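Local coordinates for catalase (Corynebacterium glutamicum, PDB 4B7F), which breaks hydrogen peroxide down to water and oxygen at a haem group and carries a bound NADPH, at residues K227-T232 / K274-P279; N143-F148 / D207-H212. One frame throughout, in Å; residues are numbered along the deposited sequence.

How the contacts relate
Both contacts are buried, contact 2 nearer the centre of the chain and contact 1 farther out, with their centres about 11 Å apart. They meet on one sheet: 227-232 of contact 1 and 208-209 of contact 2 are neighbouring strands, joined by a probable hydrogen bond from Phe230 N to Gly208 O and by the salt bridge of Lys231 with Asp207. Contact 1 is regular antiparallel pairing, held by backbone hydrogen bonds and one imidazole-amide bond. Contact 2 joins a loop to a strand and the turn after it, relying on a proline over a ring and one hydroxyl. Each touches the NADPH, and contact 2 reaches the haem as well.

Contact 1 of 2, residues K227-T232 / K274-P279; sequences KYHFKT and KVQIMP. With NDP (NADPH dihydro-nicotinamide-adenine-dinucleotide phosphate), chain F.
Lys274 and Gln276 bury the most surface here, and both pair with the strand 227-232 through backbone as well as side chain. His229 and Lys274 form one antiparallel hydrogen-bonded pair, with His229 N to Lys274 O and Lys274 N to His229 O both at 2.9 Å; Lys227 and Gln276 form the next. Beyond its backbone, the methylenes of Lys274 pack on those of Lys231, a long chain suiting a partly exposed position by giving apolar contact while carrying its charge away from the strand: its CD passes 4.1 Å from Lys231 CG, the two chains crossing at about a right angle, while the ammonium of Lys231 goes to Asp207.

On the same face Gln276 reaches across to His229. Its OE1 accepts a hydrogen bond from His229 NE2 at 3.0 Å, lying close to the imidazole plane. The amide itself stands almost perpendicular to the ring, 86° between planes; NE2 approaches from above the carbonyl plane, 53° out of it, and not on a lone pair. The NE2 of Gln276 is held by the carbonyls of Tyr302 and Trp297, which fixes the amide's rotation and presents OE1 to the histidine.

Such neighbouring antiparallel strands, 223-232 and 270-279, belong to the catalase beta-barrel, and this face looks toward the NADPH site: His229 CE1 lies 3.2 Å from the nicotinamide oxygen O7N of the cofactor, in the ring plane. With NE2 donating to glutamine, the imidazole turns its CE1 edge to O7N.

The other face is apolar where Tyr228 and Val275 form a non-hydrogen-bonded pair. Val275 CG1 packs 3.7 Å from Tyr228 CD1, while the phenol hydroxyl continues to Tyr137 and Trp216.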
ATOM      1  N   LYS A 227     -19.489  29.847 -16.190  1.00 12.18           N
ATOM      2  CA  LYS A 227     -18.383  29.105 -16.785  1.00 12.39           C
ATOM      3  C   LYS A 227     -17.131  29.955 -16.662  1.00 15.32           C
ATOM      4  O   LYS A 227     -17.165  31.160 -16.930  1.00 15.28           O
ATOM      5  CB  LYS A 227     -18.648  28.767 -18.263  1.00 12.75           C
ATOM      6  CG  LYS A 227     -19.630  27.605 -18.473  1.00 12.72           C
ATOM      7  CD  LYS A 227     -19.662  27.162 -19.921  1.00 17.94           C
ATOM      8  CE  LYS A 227     -20.698  26.064 -20.157  1.00 15.75           C
ATOM      9  NZ  LYS A 227     -20.359  24.770 -19.479  1.00 18.31           N
ATOM     10  N   TYR A 228     -16.030  29.332 -16.249  1.00 12.77           N
ATOM     11  CA  TYR A 228     -14.763  30.033 -16.097  1.00 12.00           C
ATOM     12  C   TYR A 228     -13.930  30.029 -17.376  1.00 13.54           C
ATOM     13  O   TYR A 228     -13.791  28.994 -18.037  1.00 14.59           O
ATOM     14  CB  TYR A 228     -13.928  29.384 -14.995  1.00 13.75           C
ATOM     15  CG  TYR A 228     -14.485  29.502 -13.601  1.00 11.27           C
ATOM     16  CD1 TYR A 228     -14.354  30.679 -12.872  1.00 11.96           C
ATOM     17  CD2 TYR A 228     -15.091  28.414 -12.985  1.00 14.64           C
ATOM     18  CE1 TYR A 228     -14.839  30.775 -11.566  1.00  9.49           C
ATOM     19  CE2 TYR A 228     -15.572  28.505 -11.697  1.00  9.01           C
ATOM     20  CZ  TYR A 228     -15.447  29.687 -10.993  1.00 13.03           C
ATOM     21  OH  TYR A 228     -15.936  29.772  -9.707  1.00 15.94           O
ATOM     22  N   HIS A 229     -13.362  31.174 -17.722  1.00 13.96           N
ATOM     23  CA  HIS A 229     -12.412  31.318 -18.803  1.00 14.29           C
ATOM     24  C   HIS A 229     -11.156  32.045 -18.341  1.00 17.04           C
ATOM     25  O   HIS A 229     -11.246  33.146 -17.797  1.00 13.16           O
ATOM     26  CB  HIS A 229     -12.987  32.130 -19.950  1.00 16.23           C
ATOM     27  CG  HIS A 229     -14.216  31.547 -20.563  1.00 15.93           C
ATOM     28  ND1 HIS A 229     -14.253  31.076 -21.783  1.00 18.32           N
ATOM     29  CD2 HIS A 229     -15.449  31.365 -20.046  1.00 13.11           C
ATOM     30  CE1 HIS A 229     -15.445  30.613 -22.019  1.00 11.68           C
ATOM     31  NE2 HIS A 229     -16.170  30.792 -20.957  1.00 18.75           N
ATOM     32  N   PHE A 230     -10.011  31.425 -18.561  1.00 15.33           N
ATOM     33  CA  PHE A 230      -8.730  32.002 -18.178  1.00 11.83           C
ATOM     34  C   PHE A 230      -7.991  32.354 -19.458  1.00 14.62           C
ATOM     35  O   PHE A 230      -7.448  31.479 -20.141  1.00 14.31           O
ATOM     36  CB  PHE A 230      -7.928  31.000 -17.327  1.00 14.03           C
ATOM     37  CG  PHE A 230      -8.723  30.406 -16.185  1.00 15.22           C
ATOM     38  CD1 PHE A 230      -9.185  31.214 -15.154  1.00 13.94           C
ATOM     39  CD2 PHE A 230      -9.012  29.051 -16.150  1.00 17.81           C
ATOM     40  CE1 PHE A 230      -9.929  30.682 -14.106  1.00 18.71           C
ATOM     41  CE2 PHE A 230      -9.749  28.505 -15.093  1.00 15.93           C
ATOM     42  CZ  PHE A 230     -10.209  29.320 -14.077  1.00 14.83           C
ATOM     43  N   LYS A 231      -8.004  33.638 -19.807  1.00 16.06           N
ATOM     44  CA  LYS A 231      -7.539  34.054 -21.128  1.00 12.82           C
ATOM     45  C   LYS A 231      -6.076  34.466 -21.079  1.00 17.42           C
ATOM     46  O   LYS A 231      -5.694  35.366 -20.320  1.00 18.53           O
ATOM     47  CB  LYS A 231      -8.414  35.192 -21.648  1.00 17.65           C
ATOM     48  CG  LYS A 231      -9.900  34.911 -21.511  1.00 13.96           C
ATOM     49  CD  LYS A 231     -10.339  33.782 -22.422  1.00 16.26           C
ATOM     50  CE  LYS A 231     -10.114  34.136 -23.891  1.00 16.89           C
ATOM     51  NZ  LYS A 231     -10.572  33.044 -24.799  1.00 17.29           N
ATOM     52  N   THR A 232      -5.247  33.797 -21.877  1.00 14.53           N
ATOM     53  CA  THR A 232      -3.810  33.997 -21.766  1.00 20.05           C
ATOM     54  C   THR A 232      -3.364  35.364 -22.290  1.00 18.16           C
ATOM     55  O   THR A 232      -3.707  35.764 -23.405  1.00 17.68           O
ATOM     56  CB  THR A 232      -3.023  32.894 -22.485  1.00 14.30           C
ATOM     57  OG1 THR A 232      -1.639  33.265 -22.535  1.00 16.12           O
ATOM     58  CG2 THR A 232      -3.547  32.706 -23.911  1.00 12.97           C
ATOM     59  N   LYS A 274     -12.050  35.472 -16.276  1.00 16.33           N
ATOM     60  CA  LYS A 274     -13.358  35.980 -16.675  1.00 16.80           C
ATOM     61  C   LYS A 274     -14.373  34.867 -16.505  1.00 17.84           C
ATOM     62  O   LYS A 274     -13.993  33.692 -16.423  1.00 15.24           O
ATOM     63  CB  LYS A 274     -13.338  36.447 -18.140  1.00 15.17           C
ATOM     64  CG  LYS A 274     -12.163  37.345 -18.510  1.00 18.33           C
ATOM     65  CD  LYS A 274     -12.276  37.851 -19.949  1.00 20.97           C
ATOM     66  CE  LYS A 274     -11.076  38.707 -20.346  1.00 24.70           C
ATOM     67  NZ  LYS A 274     -10.949  39.926 -19.508  1.00 25.41           N
ATOM     68  N   VAL A 275     -15.656  35.228 -16.459  1.00 15.88           N
ATOM     69  CA  VAL A 275     -16.742  34.243 -16.428  1.00 14.65           C
ATOM     70  C   VAL A 275     -17.847  34.569 -17.430  1.00 16.54           C
ATOM     71  O   VAL A 275     -18.039  35.729 -17.805  1.00 17.69           O
ATOM     72  CB  VAL A 275     -17.414  34.159 -15.034  1.00 14.88           C
ATOM     73  CG1 VAL A 275     -16.558  33.339 -14.056  1.00 17.60           C
ATOM     74  CG2 VAL A 275     -17.681  35.558 -14.491  1.00 15.28           C
ATOM     75  N   GLN A 276     -18.564  33.540 -17.865  1.00 15.10           N
ATOM     76  CA  GLN A 276     -19.856  33.739 -18.513  1.00 16.07           C
ATOM     77  C   GLN A 276     -20.846  33.587 -17.393  1.00 17.60           C
ATOM     78  O   GLN A 276     -20.643  32.747 -16.513  1.00 15.94           O
ATOM     79  CB  GLN A 276     -20.114  32.667 -19.571  1.00 15.68           C
ATOM     80  CG  GLN A 276     -19.191  32.754 -20.777  1.00 13.59           C
ATOM     81  CD  GLN A 276     -19.438  31.648 -21.791  1.00 19.33           C
ATOM     82  OE1 GLN A 276     -19.087  30.492 -21.559  1.00 16.29           O
ATOM     83  NE2 GLN A 276     -20.050  32.002 -22.929  1.00 18.80           N
ATOM     84  N   ILE A 277     -21.901  34.401 -17.391  1.00 16.44           N
ATOM     85  CA  ILE A 277     -22.898  34.292 -16.338  1.00 16.39           C
ATOM     86  C   ILE A 277     -24.289  34.132 -16.918  1.00 18.08           C
ATOM     87  O   ILE A 277     -24.807  35.033 -17.579  1.00 18.70           O
ATOM     88  CB  ILE A 277     -22.843  35.487 -15.373  1.00 13.85           C
ATOM     89  CG1 ILE A 277     -21.444  35.599 -14.760  1.00 15.19           C
ATOM     90  CG2 ILE A 277     -23.906  35.348 -14.284  1.00 13.01           C
ATOM     91  CD1 ILE A 277     -21.233  36.847 -13.937  1.00 20.88           C
ATOM     92  N   MET A 278     -24.885  32.971 -16.679  1.00 14.68           N
ATOM     93  CA  MET A 278     -26.235  32.689 -17.153  1.00 13.69           C
ATOM     94  C   MET A 278     -27.190  32.744 -15.976  1.00 18.12           C
ATOM     95  O   MET A 278     -27.032  31.994 -15.013  1.00 17.13           O
ATOM     96  CB  MET A 278     -26.297  31.305 -17.814  1.00 20.74           C
ATOM     97  CG  MET A 278     -27.709  30.833 -18.159  1.00 17.91           C
ATOM     98  SD  MET A 278     -27.810  29.164 -18.857  1.00 19.87           S
ATOM     99  CE  MET A 278     -26.891  29.357 -20.386  1.00 17.89           C
ATOM    100  N   PRO A 279     -28.180  33.655 -16.037  1.00 20.55           N
ATOM    101  CA  PRO A 279     -29.221  33.701 -15.003  1.00 18.19           C
ATOM    102  C   PRO A 279     -29.866  32.329 -14.808  1.00 18.06           C
ATOM    103  O   PRO A 279     -30.057  31.585 -15.778  1.00 17.38           O
ATOM    104  CB  PRO A 279     -30.237  34.689 -15.585  1.00 21.97           C
ATOM    105  CG  PRO A 279     -29.374  35.641 -16.381  1.00 18.06           C
ATOM    106  CD  PRO A 279     -28.317  34.757 -17.012  1.00 23.37           C
TER
HETATM  107  PA  NDP F1518     -17.369  33.238 -30.824  1.00 35.87           P
HETATM  108  O1A NDP F1518     -17.058  33.851 -32.139  1.00 27.39           O
HETATM  109  O2A NDP F1518     -17.944  34.222 -29.871  1.00 29.08           O
HETATM  110  O5B NDP F1518     -15.982  32.604 -30.312  1.00 31.01           O
HETATM  111  C5B NDP F1518     -15.428  31.507 -31.004  1.00 25.21           C
HETATM  112  C4B NDP F1518     -14.304  30.984 -30.128  1.00 28.97           C
HETATM  113  O4B NDP F1518     -13.528  30.013 -30.819  1.00 25.97           O
HETATM  114  C3B NDP F1518     -13.382  32.124 -29.699  1.00 30.82           C
HETATM  115  O3B NDP F1518     -13.128  32.060 -28.309  1.00 27.50           O
HETATM  116  C2B NDP F1518     -12.109  31.830 -30.465  1.00 32.19           C
HETATM  117  O2B NDP F1518     -10.942  32.319 -29.842  1.00 29.58           O
HETATM  118  C1B NDP F1518     -12.167  30.314 -30.593  1.00 30.07           C
HETATM  119  N9A NDP F1518     -11.238  29.799 -31.619  1.00 25.95           N
HETATM  120  C8A NDP F1518     -10.630  30.494 -32.637  1.00 28.28           C
HETATM  121  N7A NDP F1518      -9.837  29.638 -33.328  1.00 22.12           N
HETATM  122  C5A NDP F1518      -9.937  28.404 -32.761  1.00 26.14           C
HETATM  123  C6A NDP F1518      -9.352  27.170 -33.061  1.00 27.43           C
HETATM  124  N6A NDP F1518      -8.287  27.110 -33.861  1.00 20.66           N
HETATM  125  N1A NDP F1518      -9.661  26.072 -32.283  1.00 25.36           N
HETATM  126  C2A NDP F1518     -10.539  26.202 -31.223  1.00 28.46           C
HETATM  127  N3A NDP F1518     -11.114  27.423 -30.927  1.00 26.19           N
HETATM  128  C4A NDP F1518     -10.813  28.503 -31.687  1.00 24.39           C
HETATM  129  O3  NDP F1518     -18.320  31.957 -31.086  1.00 30.65           O
HETATM  130  PN  NDP F1518     -19.115  31.118 -29.946  1.00 31.24           P
HETATM  131  O1N NDP F1518     -18.702  31.535 -28.582  1.00 21.62           O
HETATM  132  O2N NDP F1518     -20.554  31.070 -30.305  1.00 29.55           O
HETATM  133  O5D NDP F1518     -18.593  29.627 -30.247  1.00 25.46           O
HETATM  134  C5D NDP F1518     -18.316  29.227 -31.573  1.00 22.92           C
HETATM  135  C4D NDP F1518     -17.432  27.986 -31.547  1.00 25.05           C
HETATM  136  O4D NDP F1518     -16.154  28.295 -31.006  1.00 25.85           O
HETATM  137  C3D NDP F1518     -18.025  26.909 -30.649  1.00 29.42           C
HETATM  138  O3D NDP F1518     -18.866  26.011 -31.358  1.00 24.68           O
HETATM  139  C2D NDP F1518     -16.805  26.222 -30.056  1.00 24.46           C
HETATM  140  O2D NDP F1518     -16.473  25.113 -30.845  1.00 20.02           O
HETATM  141  C1D NDP F1518     -15.673  27.230 -30.193  1.00 27.63           C
HETATM  142  N1N NDP F1518     -15.246  27.742 -28.875  1.00 27.15           N
HETATM  143  C2N NDP F1518     -16.197  28.180 -27.995  1.00 25.70           C
HETATM  144  C3N NDP F1518     -15.871  28.796 -26.793  1.00 24.90           C
HETATM  145  C7N NDP F1518     -16.987  29.236 -25.887  1.00 24.26           C
HETATM  146  O7N NDP F1518     -16.816  29.128 -24.500  1.00 24.50           O
HETATM  147  N7N NDP F1518     -18.121  29.710 -26.413  1.00 24.31           N
HETATM  148  C4N NDP F1518     -14.429  29.027 -26.385  1.00 23.60           C
HETATM  149  C5N NDP F1518     -13.468  28.508 -27.420  1.00 22.72           C
HETATM  150  C6N NDP F1518     -13.912  27.898 -28.596  1.00 26.23           C
HETATM  151  P2B NDP F1518     -10.375  33.794 -30.209  1.00 37.12           P
HETATM  152  O1X NDP F1518     -10.091  33.897 -31.697  1.00 32.92           O
HETATM  153  O2X NDP F1518     -11.365  34.856 -29.797  1.00 29.43           O
HETATM  154  O3X NDP F1518      -9.074  33.973 -29.457  1.00 36.94           O

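Contact 2 of 2, residues N143-F148 / D207-H212. With NDP (NADPH dihydro-nicotinamide-adenine-dinucleotide phosphate), chain F.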
ATOM      1  N   ASN A 143      -7.436  23.025 -21.289  1.00 13.64           N
ATOM      2  CA  ASN A 143      -7.232  24.104 -22.257  1.00 14.61           C
ATOM      3  C   ASN A 143      -8.307  24.117 -23.343  1.00 14.35           C
ATOM      4  O   ASN A 143      -8.111  24.671 -24.437  1.00 12.28           O
ATOM      5  CB  ASN A 143      -5.831  24.043 -22.873  1.00 13.14           C
ATOM      6  CG  ASN A 143      -5.648  22.866 -23.803  1.00 13.37           C
ATOM      7  OD1 ASN A 143      -6.413  21.896 -23.765  1.00 13.19           O
ATOM      8  ND2 ASN A 143      -4.612  22.937 -24.644  1.00 10.86           N
ATOM      9  N   THR A 144      -9.443  23.498 -23.027  1.00 11.53           N
ATOM     10  CA  THR A 144     -10.586  23.473 -23.932  1.00 17.03           C
ATOM     11  C   THR A 144     -11.845  23.760 -23.128  1.00 14.76           C
ATOM     12  O   THR A 144     -11.951  23.322 -21.972  1.00 11.05           O
ATOM     13  CB  THR A 144     -10.721  22.103 -24.609  1.00 13.05           C
ATOM     14  OG1 THR A 144     -12.032  21.982 -25.172  1.00 12.87           O
ATOM     15  CG2 THR A 144     -10.515  20.971 -23.591  1.00 12.46           C
ATOM     16  N   PRO A 145     -12.798  24.505 -23.724  1.00 13.53           N
ATOM     17  CA  PRO A 145     -14.052  24.884 -23.061  1.00 11.41           C
ATOM     18  C   PRO A 145     -15.046  23.725 -23.001  1.00 10.37           C
ATOM     19  O   PRO A 145     -16.095  23.848 -22.355  1.00 12.61           O
ATOM     20  CB  PRO A 145     -14.613  25.982 -23.986  1.00 12.72           C
ATOM     21  CG  PRO A 145     -14.095  25.599 -25.361  1.00 12.34           C
ATOM     22  CD  PRO A 145     -12.701  25.059 -25.091  1.00 14.02           C
ATOM     23  N   THR A 146     -14.705  22.620 -23.659  1.00 14.88           N
ATOM     24  CA  THR A 146     -15.592  21.469 -23.755  1.00 12.99           C
ATOM     25  C   THR A 146     -14.837  20.153 -23.493  1.00 16.58           C
ATOM     26  O   THR A 146     -13.661  20.171 -23.095  1.00 11.95           O
ATOM     27  CB  THR A 146     -16.339  21.476 -25.125  1.00 11.03           C
ATOM     28  OG1 THR A 146     -17.332  20.448 -25.151  1.00 14.31           O
ATOM     29  CG2 THR A 146     -15.364  21.304 -26.313  1.00 10.91           C
ATOM     30  N   PHE A 147     -15.506  19.015 -23.671  1.00 11.38           N
ATOM     31  CA  PHE A 147     -14.841  17.714 -23.503  1.00 12.42           C
ATOM     32  C   PHE A 147     -15.541  16.631 -24.321  1.00 13.09           C
ATOM     33  O   PHE A 147     -16.567  16.905 -24.966  1.00 13.11           O
ATOM     34  CB  PHE A 147     -14.748  17.326 -22.017  1.00 12.93           C
ATOM     35  CG  PHE A 147     -13.637  16.335 -21.698  1.00 12.34           C
ATOM     36  CD1 PHE A 147     -12.302  16.701 -21.828  1.00 13.63           C
ATOM     37  CD2 PHE A 147     -13.938  15.049 -21.267  1.00 15.46           C
ATOM     38  CE1 PHE A 147     -11.270  15.795 -21.526  1.00 15.68           C
ATOM     39  CE2 PHE A 147     -12.925  14.135 -20.971  1.00 14.62           C
ATOM     40  CZ  PHE A 147     -11.585  14.510 -21.097  1.00 10.79           C
ATOM     41  N   PHE A 148     -14.988  15.415 -24.285  1.00 13.06           N
ATOM     42  CA  PHE A 148     -15.367  14.339 -25.201  1.00 11.43           C
ATOM     43  C   PHE A 148     -16.684  13.640 -24.860  1.00 14.41           C
ATOM     44  O   PHE A 148     -17.254  12.948 -25.707  1.00 11.88           O
ATOM     45  CB  PHE A 148     -14.295  13.245 -25.200  1.00 12.19           C
ATOM     46  CG  PHE A 148     -12.912  13.722 -25.567  1.00 13.38           C
ATOM     47  CD1 PHE A 148     -12.499  13.736 -26.896  1.00 12.80           C
ATOM     48  CD2 PHE A 148     -12.012  14.112 -24.580  1.00 12.03           C
ATOM     49  CE1 PHE A 148     -11.205  14.136 -27.237  1.00 13.84           C
ATOM     50  CE2 PHE A 148     -10.726  14.514 -24.911  1.00 10.51           C
ATOM     51  CZ  PHE A 148     -10.325  14.528 -26.246  1.00 16.29           C
ATOM     52  N   ASP A 207      -5.192  29.199 -23.458  1.00 13.91           N
ATOM     53  CA  ASP A 207      -6.221  29.551 -22.484  1.00 14.78           C
ATOM     54  C   ASP A 207      -6.482  28.374 -21.550  1.00 13.48           C
ATOM     55  O   ASP A 207      -6.179  27.220 -21.885  1.00 12.62           O
ATOM     56  CB  ASP A 207      -7.551  29.855 -23.172  1.00 13.16           C
ATOM     57  CG  ASP A 207      -7.558  31.178 -23.928  1.00 16.90           C
ATOM     58  OD1 ASP A 207      -6.751  32.083 -23.611  1.00 14.65           O
ATOM     59  OD2 ASP A 207      -8.415  31.299 -24.835  1.00 18.09           O
ATOM     60  N   GLY A 208      -7.092  28.663 -20.403  1.00 13.32           N
ATOM     61  CA  GLY A 208      -7.631  27.618 -19.545  1.00 11.58           C
ATOM     62  C   GLY A 208      -9.127  27.812 -19.402  1.00 13.26           C
ATOM     63  O   GLY A 208      -9.632  28.924 -19.600  1.00 15.08           O
ATOM     64  N   PHE A 209      -9.843  26.736 -19.084  1.00 10.70           N
ATOM     65  CA  PHE A 209     -11.293  26.809 -18.900  1.00 13.19           C
ATOM     66  C   PHE A 209     -11.705  25.858 -17.801  1.00 14.76           C
ATOM     67  O   PHE A 209     -11.066  24.817 -17.606  1.00 14.13           O
ATOM     68  CB  PHE A 209     -12.031  26.375 -20.173  1.00 12.81           C
ATOM     69  CG  PHE A 209     -11.594  27.100 -21.412  1.00 15.00           C
ATOM     70  CD1 PHE A 209     -10.485  26.666 -22.130  1.00 15.55           C
ATOM     71  CD2 PHE A 209     -12.305  28.212 -21.869  1.00 16.28           C
ATOM     72  CE1 PHE A 209     -10.074  27.322 -23.277  1.00 13.20           C
ATOM     73  CE2 PHE A 209     -11.906  28.881 -23.022  1.00 13.82           C
ATOM     74  CZ  PHE A 209     -10.786  28.434 -23.734  1.00 13.92           C
ATOM     75  N   GLY A 210     -12.785  26.195 -17.103  1.00 11.30           N
ATOM     76  CA  GLY A 210     -13.354  25.278 -16.131  1.00 13.13           C
ATOM     77  C   GLY A 210     -14.145  24.205 -16.856  1.00 14.05           C
ATOM     78  O   GLY A 210     -14.436  23.132 -16.297  1.00 12.32           O
ATOM     79  N   SER A 211     -14.496  24.521 -18.105  1.00 13.22           N
ATOM     80  CA  SER A 211     -15.268  23.649 -18.996  1.00 10.44           C
ATOM     81  C   SER A 211     -16.715  23.441 -18.541  1.00 14.95           C
ATOM     82  O   SER A 211     -17.659  23.832 -19.250  1.00 13.87           O
ATOM     83  CB  SER A 211     -14.555  22.306 -19.239  1.00  8.81           C
ATOM     84  OG  SER A 211     -13.215  22.506 -19.676  1.00 11.55           O
ATOM     85  N   HIS A 212     -16.896  22.822 -17.375  1.00 13.55           N
ATOM     86  CA  HIS A 212     -18.234  22.602 -16.830  1.00 12.04           C
ATOM     87  C   HIS A 212     -18.945  23.899 -16.480  1.00  9.98           C
ATOM     88  O   HIS A 212     -18.317  24.916 -16.167  1.00 10.64           O
ATOM     89  CB  HIS A 212     -18.200  21.791 -15.529  1.00 13.59           C
ATOM     90  CG  HIS A 212     -17.457  20.495 -15.617  1.00 13.62           C
ATOM     91  ND1 HIS A 212     -17.977  19.373 -16.227  1.00 13.32           N
ATOM     92  CD2 HIS A 212     -16.250  20.132 -15.117  1.00 10.81           C
ATOM     93  CE1 HIS A 212     -17.106  18.381 -16.128  1.00 16.30           C
ATOM     94  NE2 HIS A 212     -16.053  18.813 -15.456  1.00 13.93           N
TER
HETATM   95  PA  NDP F1518     -17.369  33.238 -30.824  1.00 35.87           P
HETATM   96  O1A NDP F1518     -17.058  33.851 -32.139  1.00 27.39           O
HETATM   97  O2A NDP F1518     -17.944  34.222 -29.871  1.00 29.08           O
HETATM   98  O5B NDP F1518     -15.982  32.604 -30.312  1.00 31.01           O
HETATM   99  C5B NDP F1518     -15.428  31.507 -31.004  1.00 25.21           C
HETATM  100  C4B NDP F1518     -14.304  30.984 -30.128  1.00 28.97           C
HETATM  101  O4B NDP F1518     -13.528  30.013 -30.819  1.00 25.97           O
HETATM  102  C3B NDP F1518     -13.382  32.124 -29.699  1.00 30.82           C
HETATM  103  O3B NDP F1518     -13.128  32.060 -28.309  1.00 27.50           O
HETATM  104  C2B NDP F1518     -12.109  31.830 -30.465  1.00 32.19           C
HETATM  105  O2B NDP F1518     -10.942  32.319 -29.842  1.00 29.58           O
HETATM  106  C1B NDP F1518     -12.167  30.314 -30.593  1.00 30.07           C
HETATM  107  N9A NDP F1518     -11.238  29.799 -31.619  1.00 25.95           N
HETATM  108  C8A NDP F1518     -10.630  30.494 -32.637  1.00 28.28           C
HETATM  109  N7A NDP F1518      -9.837  29.638 -33.328  1.00 22.12           N
HETATM  110  C5A NDP F1518      -9.937  28.404 -32.761  1.00 26.14           C
HETATM  111  C6A NDP F1518      -9.352  27.170 -33.061  1.00 27.43           C
HETATM  112  N6A NDP F1518      -8.287  27.110 -33.861  1.00 20.66           N
HETATM  113  N1A NDP F1518      -9.661  26.072 -32.283  1.00 25.36           N
HETATM  114  C2A NDP F1518     -10.539  26.202 -31.223  1.00 28.46           C
HETATM  115  N3A NDP F1518     -11.114  27.423 -30.927  1.00 26.19           N
HETATM  116  C4A NDP F1518     -10.813  28.503 -31.687  1.00 24.39           C
HETATM  117  O3  NDP F1518     -18.320  31.957 -31.086  1.00 30.65           O
HETATM  118  PN  NDP F1518     -19.115  31.118 -29.946  1.00 31.24           P
HETATM  119  O1N NDP F1518     -18.702  31.535 -28.582  1.00 21.62           O
HETATM  120  O2N NDP F1518     -20.554  31.070 -30.305  1.00 29.55           O
HETATM  121  O5D NDP F1518     -18.593  29.627 -30.247  1.00 25.46           O
HETATM  122  C5D NDP F1518     -18.316  29.227 -31.573  1.00 22.92           C
HETATM  123  C4D NDP F1518     -17.432  27.986 -31.547  1.00 25.05           C
HETATM  124  O4D NDP F1518     -16.154  28.295 -31.006  1.00 25.85           O
HETATM  125  C3D NDP F1518     -18.025  26.909 -30.649  1.00 29.42           C
HETATM  126  O3D NDP F1518     -18.866  26.011 -31.358  1.00 24.68           O
HETATM  127  C2D NDP F1518     -16.805  26.222 -30.056  1.00 24.46           C
HETATM  128  O2D NDP F1518     -16.473  25.113 -30.845  1.00 20.02           O
HETATM  129  C1D NDP F1518     -15.673  27.230 -30.193  1.00 27.63           C
HETATM  130  N1N NDP F1518     -15.246  27.742 -28.875  1.00 27.15           N
HETATM  131  C2N NDP F1518     -16.197  28.180 -27.995  1.00 25.70           C
HETATM  132  C3N NDP F1518     -15.871  28.796 -26.793  1.00 24.90           C
HETATM  133  C7N NDP F1518     -16.987  29.236 -25.887  1.00 24.26           C
HETATM  134  O7N NDP F1518     -16.816  29.128 -24.500  1.00 24.50           O
HETATM  135  N7N NDP F1518     -18.121  29.710 -26.413  1.00 24.31           N
HETATM  136  C4N NDP F1518     -14.429  29.027 -26.385  1.00 23.60           C
HETATM  137  C5N NDP F1518     -13.468  28.508 -27.420  1.00 22.72           C
HETATM  138  C6N NDP F1518     -13.912  27.898 -28.596  1.00 26.23           C
HETATM  139  P2B NDP F1518     -10.375  33.794 -30.209  1.00 37.12           P
HETATM  140  O1X NDP F1518     -10.091  33.897 -31.697  1.00 32.92           O
HETATM  141  O2X NDP F1518     -11.365  34.856 -29.797  1.00 29.43           O
HETATM  142  O3X NDP F1518      -9.074  33.973 -29.457  1.00 36.94           O
HETATM  143  O   HOH W   1     -12.495  19.752 -20.517  1.00 13.61           O
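Pro145 lies over one face of the Phe209 ring, the two side chains side by side and pointing the same way. Pro145 CD stands 4.0 Å from the ring centroid and only 14° off the normal, a CH-pi contact suited to proline, whose CD hydrogens are polarised by the adjoining nitrogen. Phe209 CG sits anti to the carbonyl carbon (chi1 -53°), which carries the ring up against the loop; Pro145 CB then meets Phe209 CD2 at 3.8 Å. The edge of the ring is used too, with Asn143 O near its plane at 3.5 Å from CE1. The flat ring lets the proline and the Thr144-Pro145 peptide lie close along it.

Pro145 also faces the cofactor: its CG is 3.6 Å from C4N of the NADPH, the carbon that carries the transferable hydride in nicotinamides, so Pro145 and the Phe209 ring both border the dihydronicotinamide, the ring meeting C4N obliquely.

Farther along, Ser211 supplies the one direct hydrogen bond. Its OG donates to Thr144 O at 2.7 Å, in the carbonyl plane, and accepts from a water that also donates to Thr146 O. A small hydroxyl suits this spot beside the haem, which Ser211 touches. Thr144 OG1 accepts from Thr146 N, an ST turn that shapes the loop around Pro145, and its hydroxyl is further bonded to Gln189.

The loop 143-148 follows strand 135-142 and is packed against helix 187-194 through Thr144 and Pro145 on Tyr192, while strand 208-209 pairs with strand 223-232 and the ring of Phe209 meets that of His229 there.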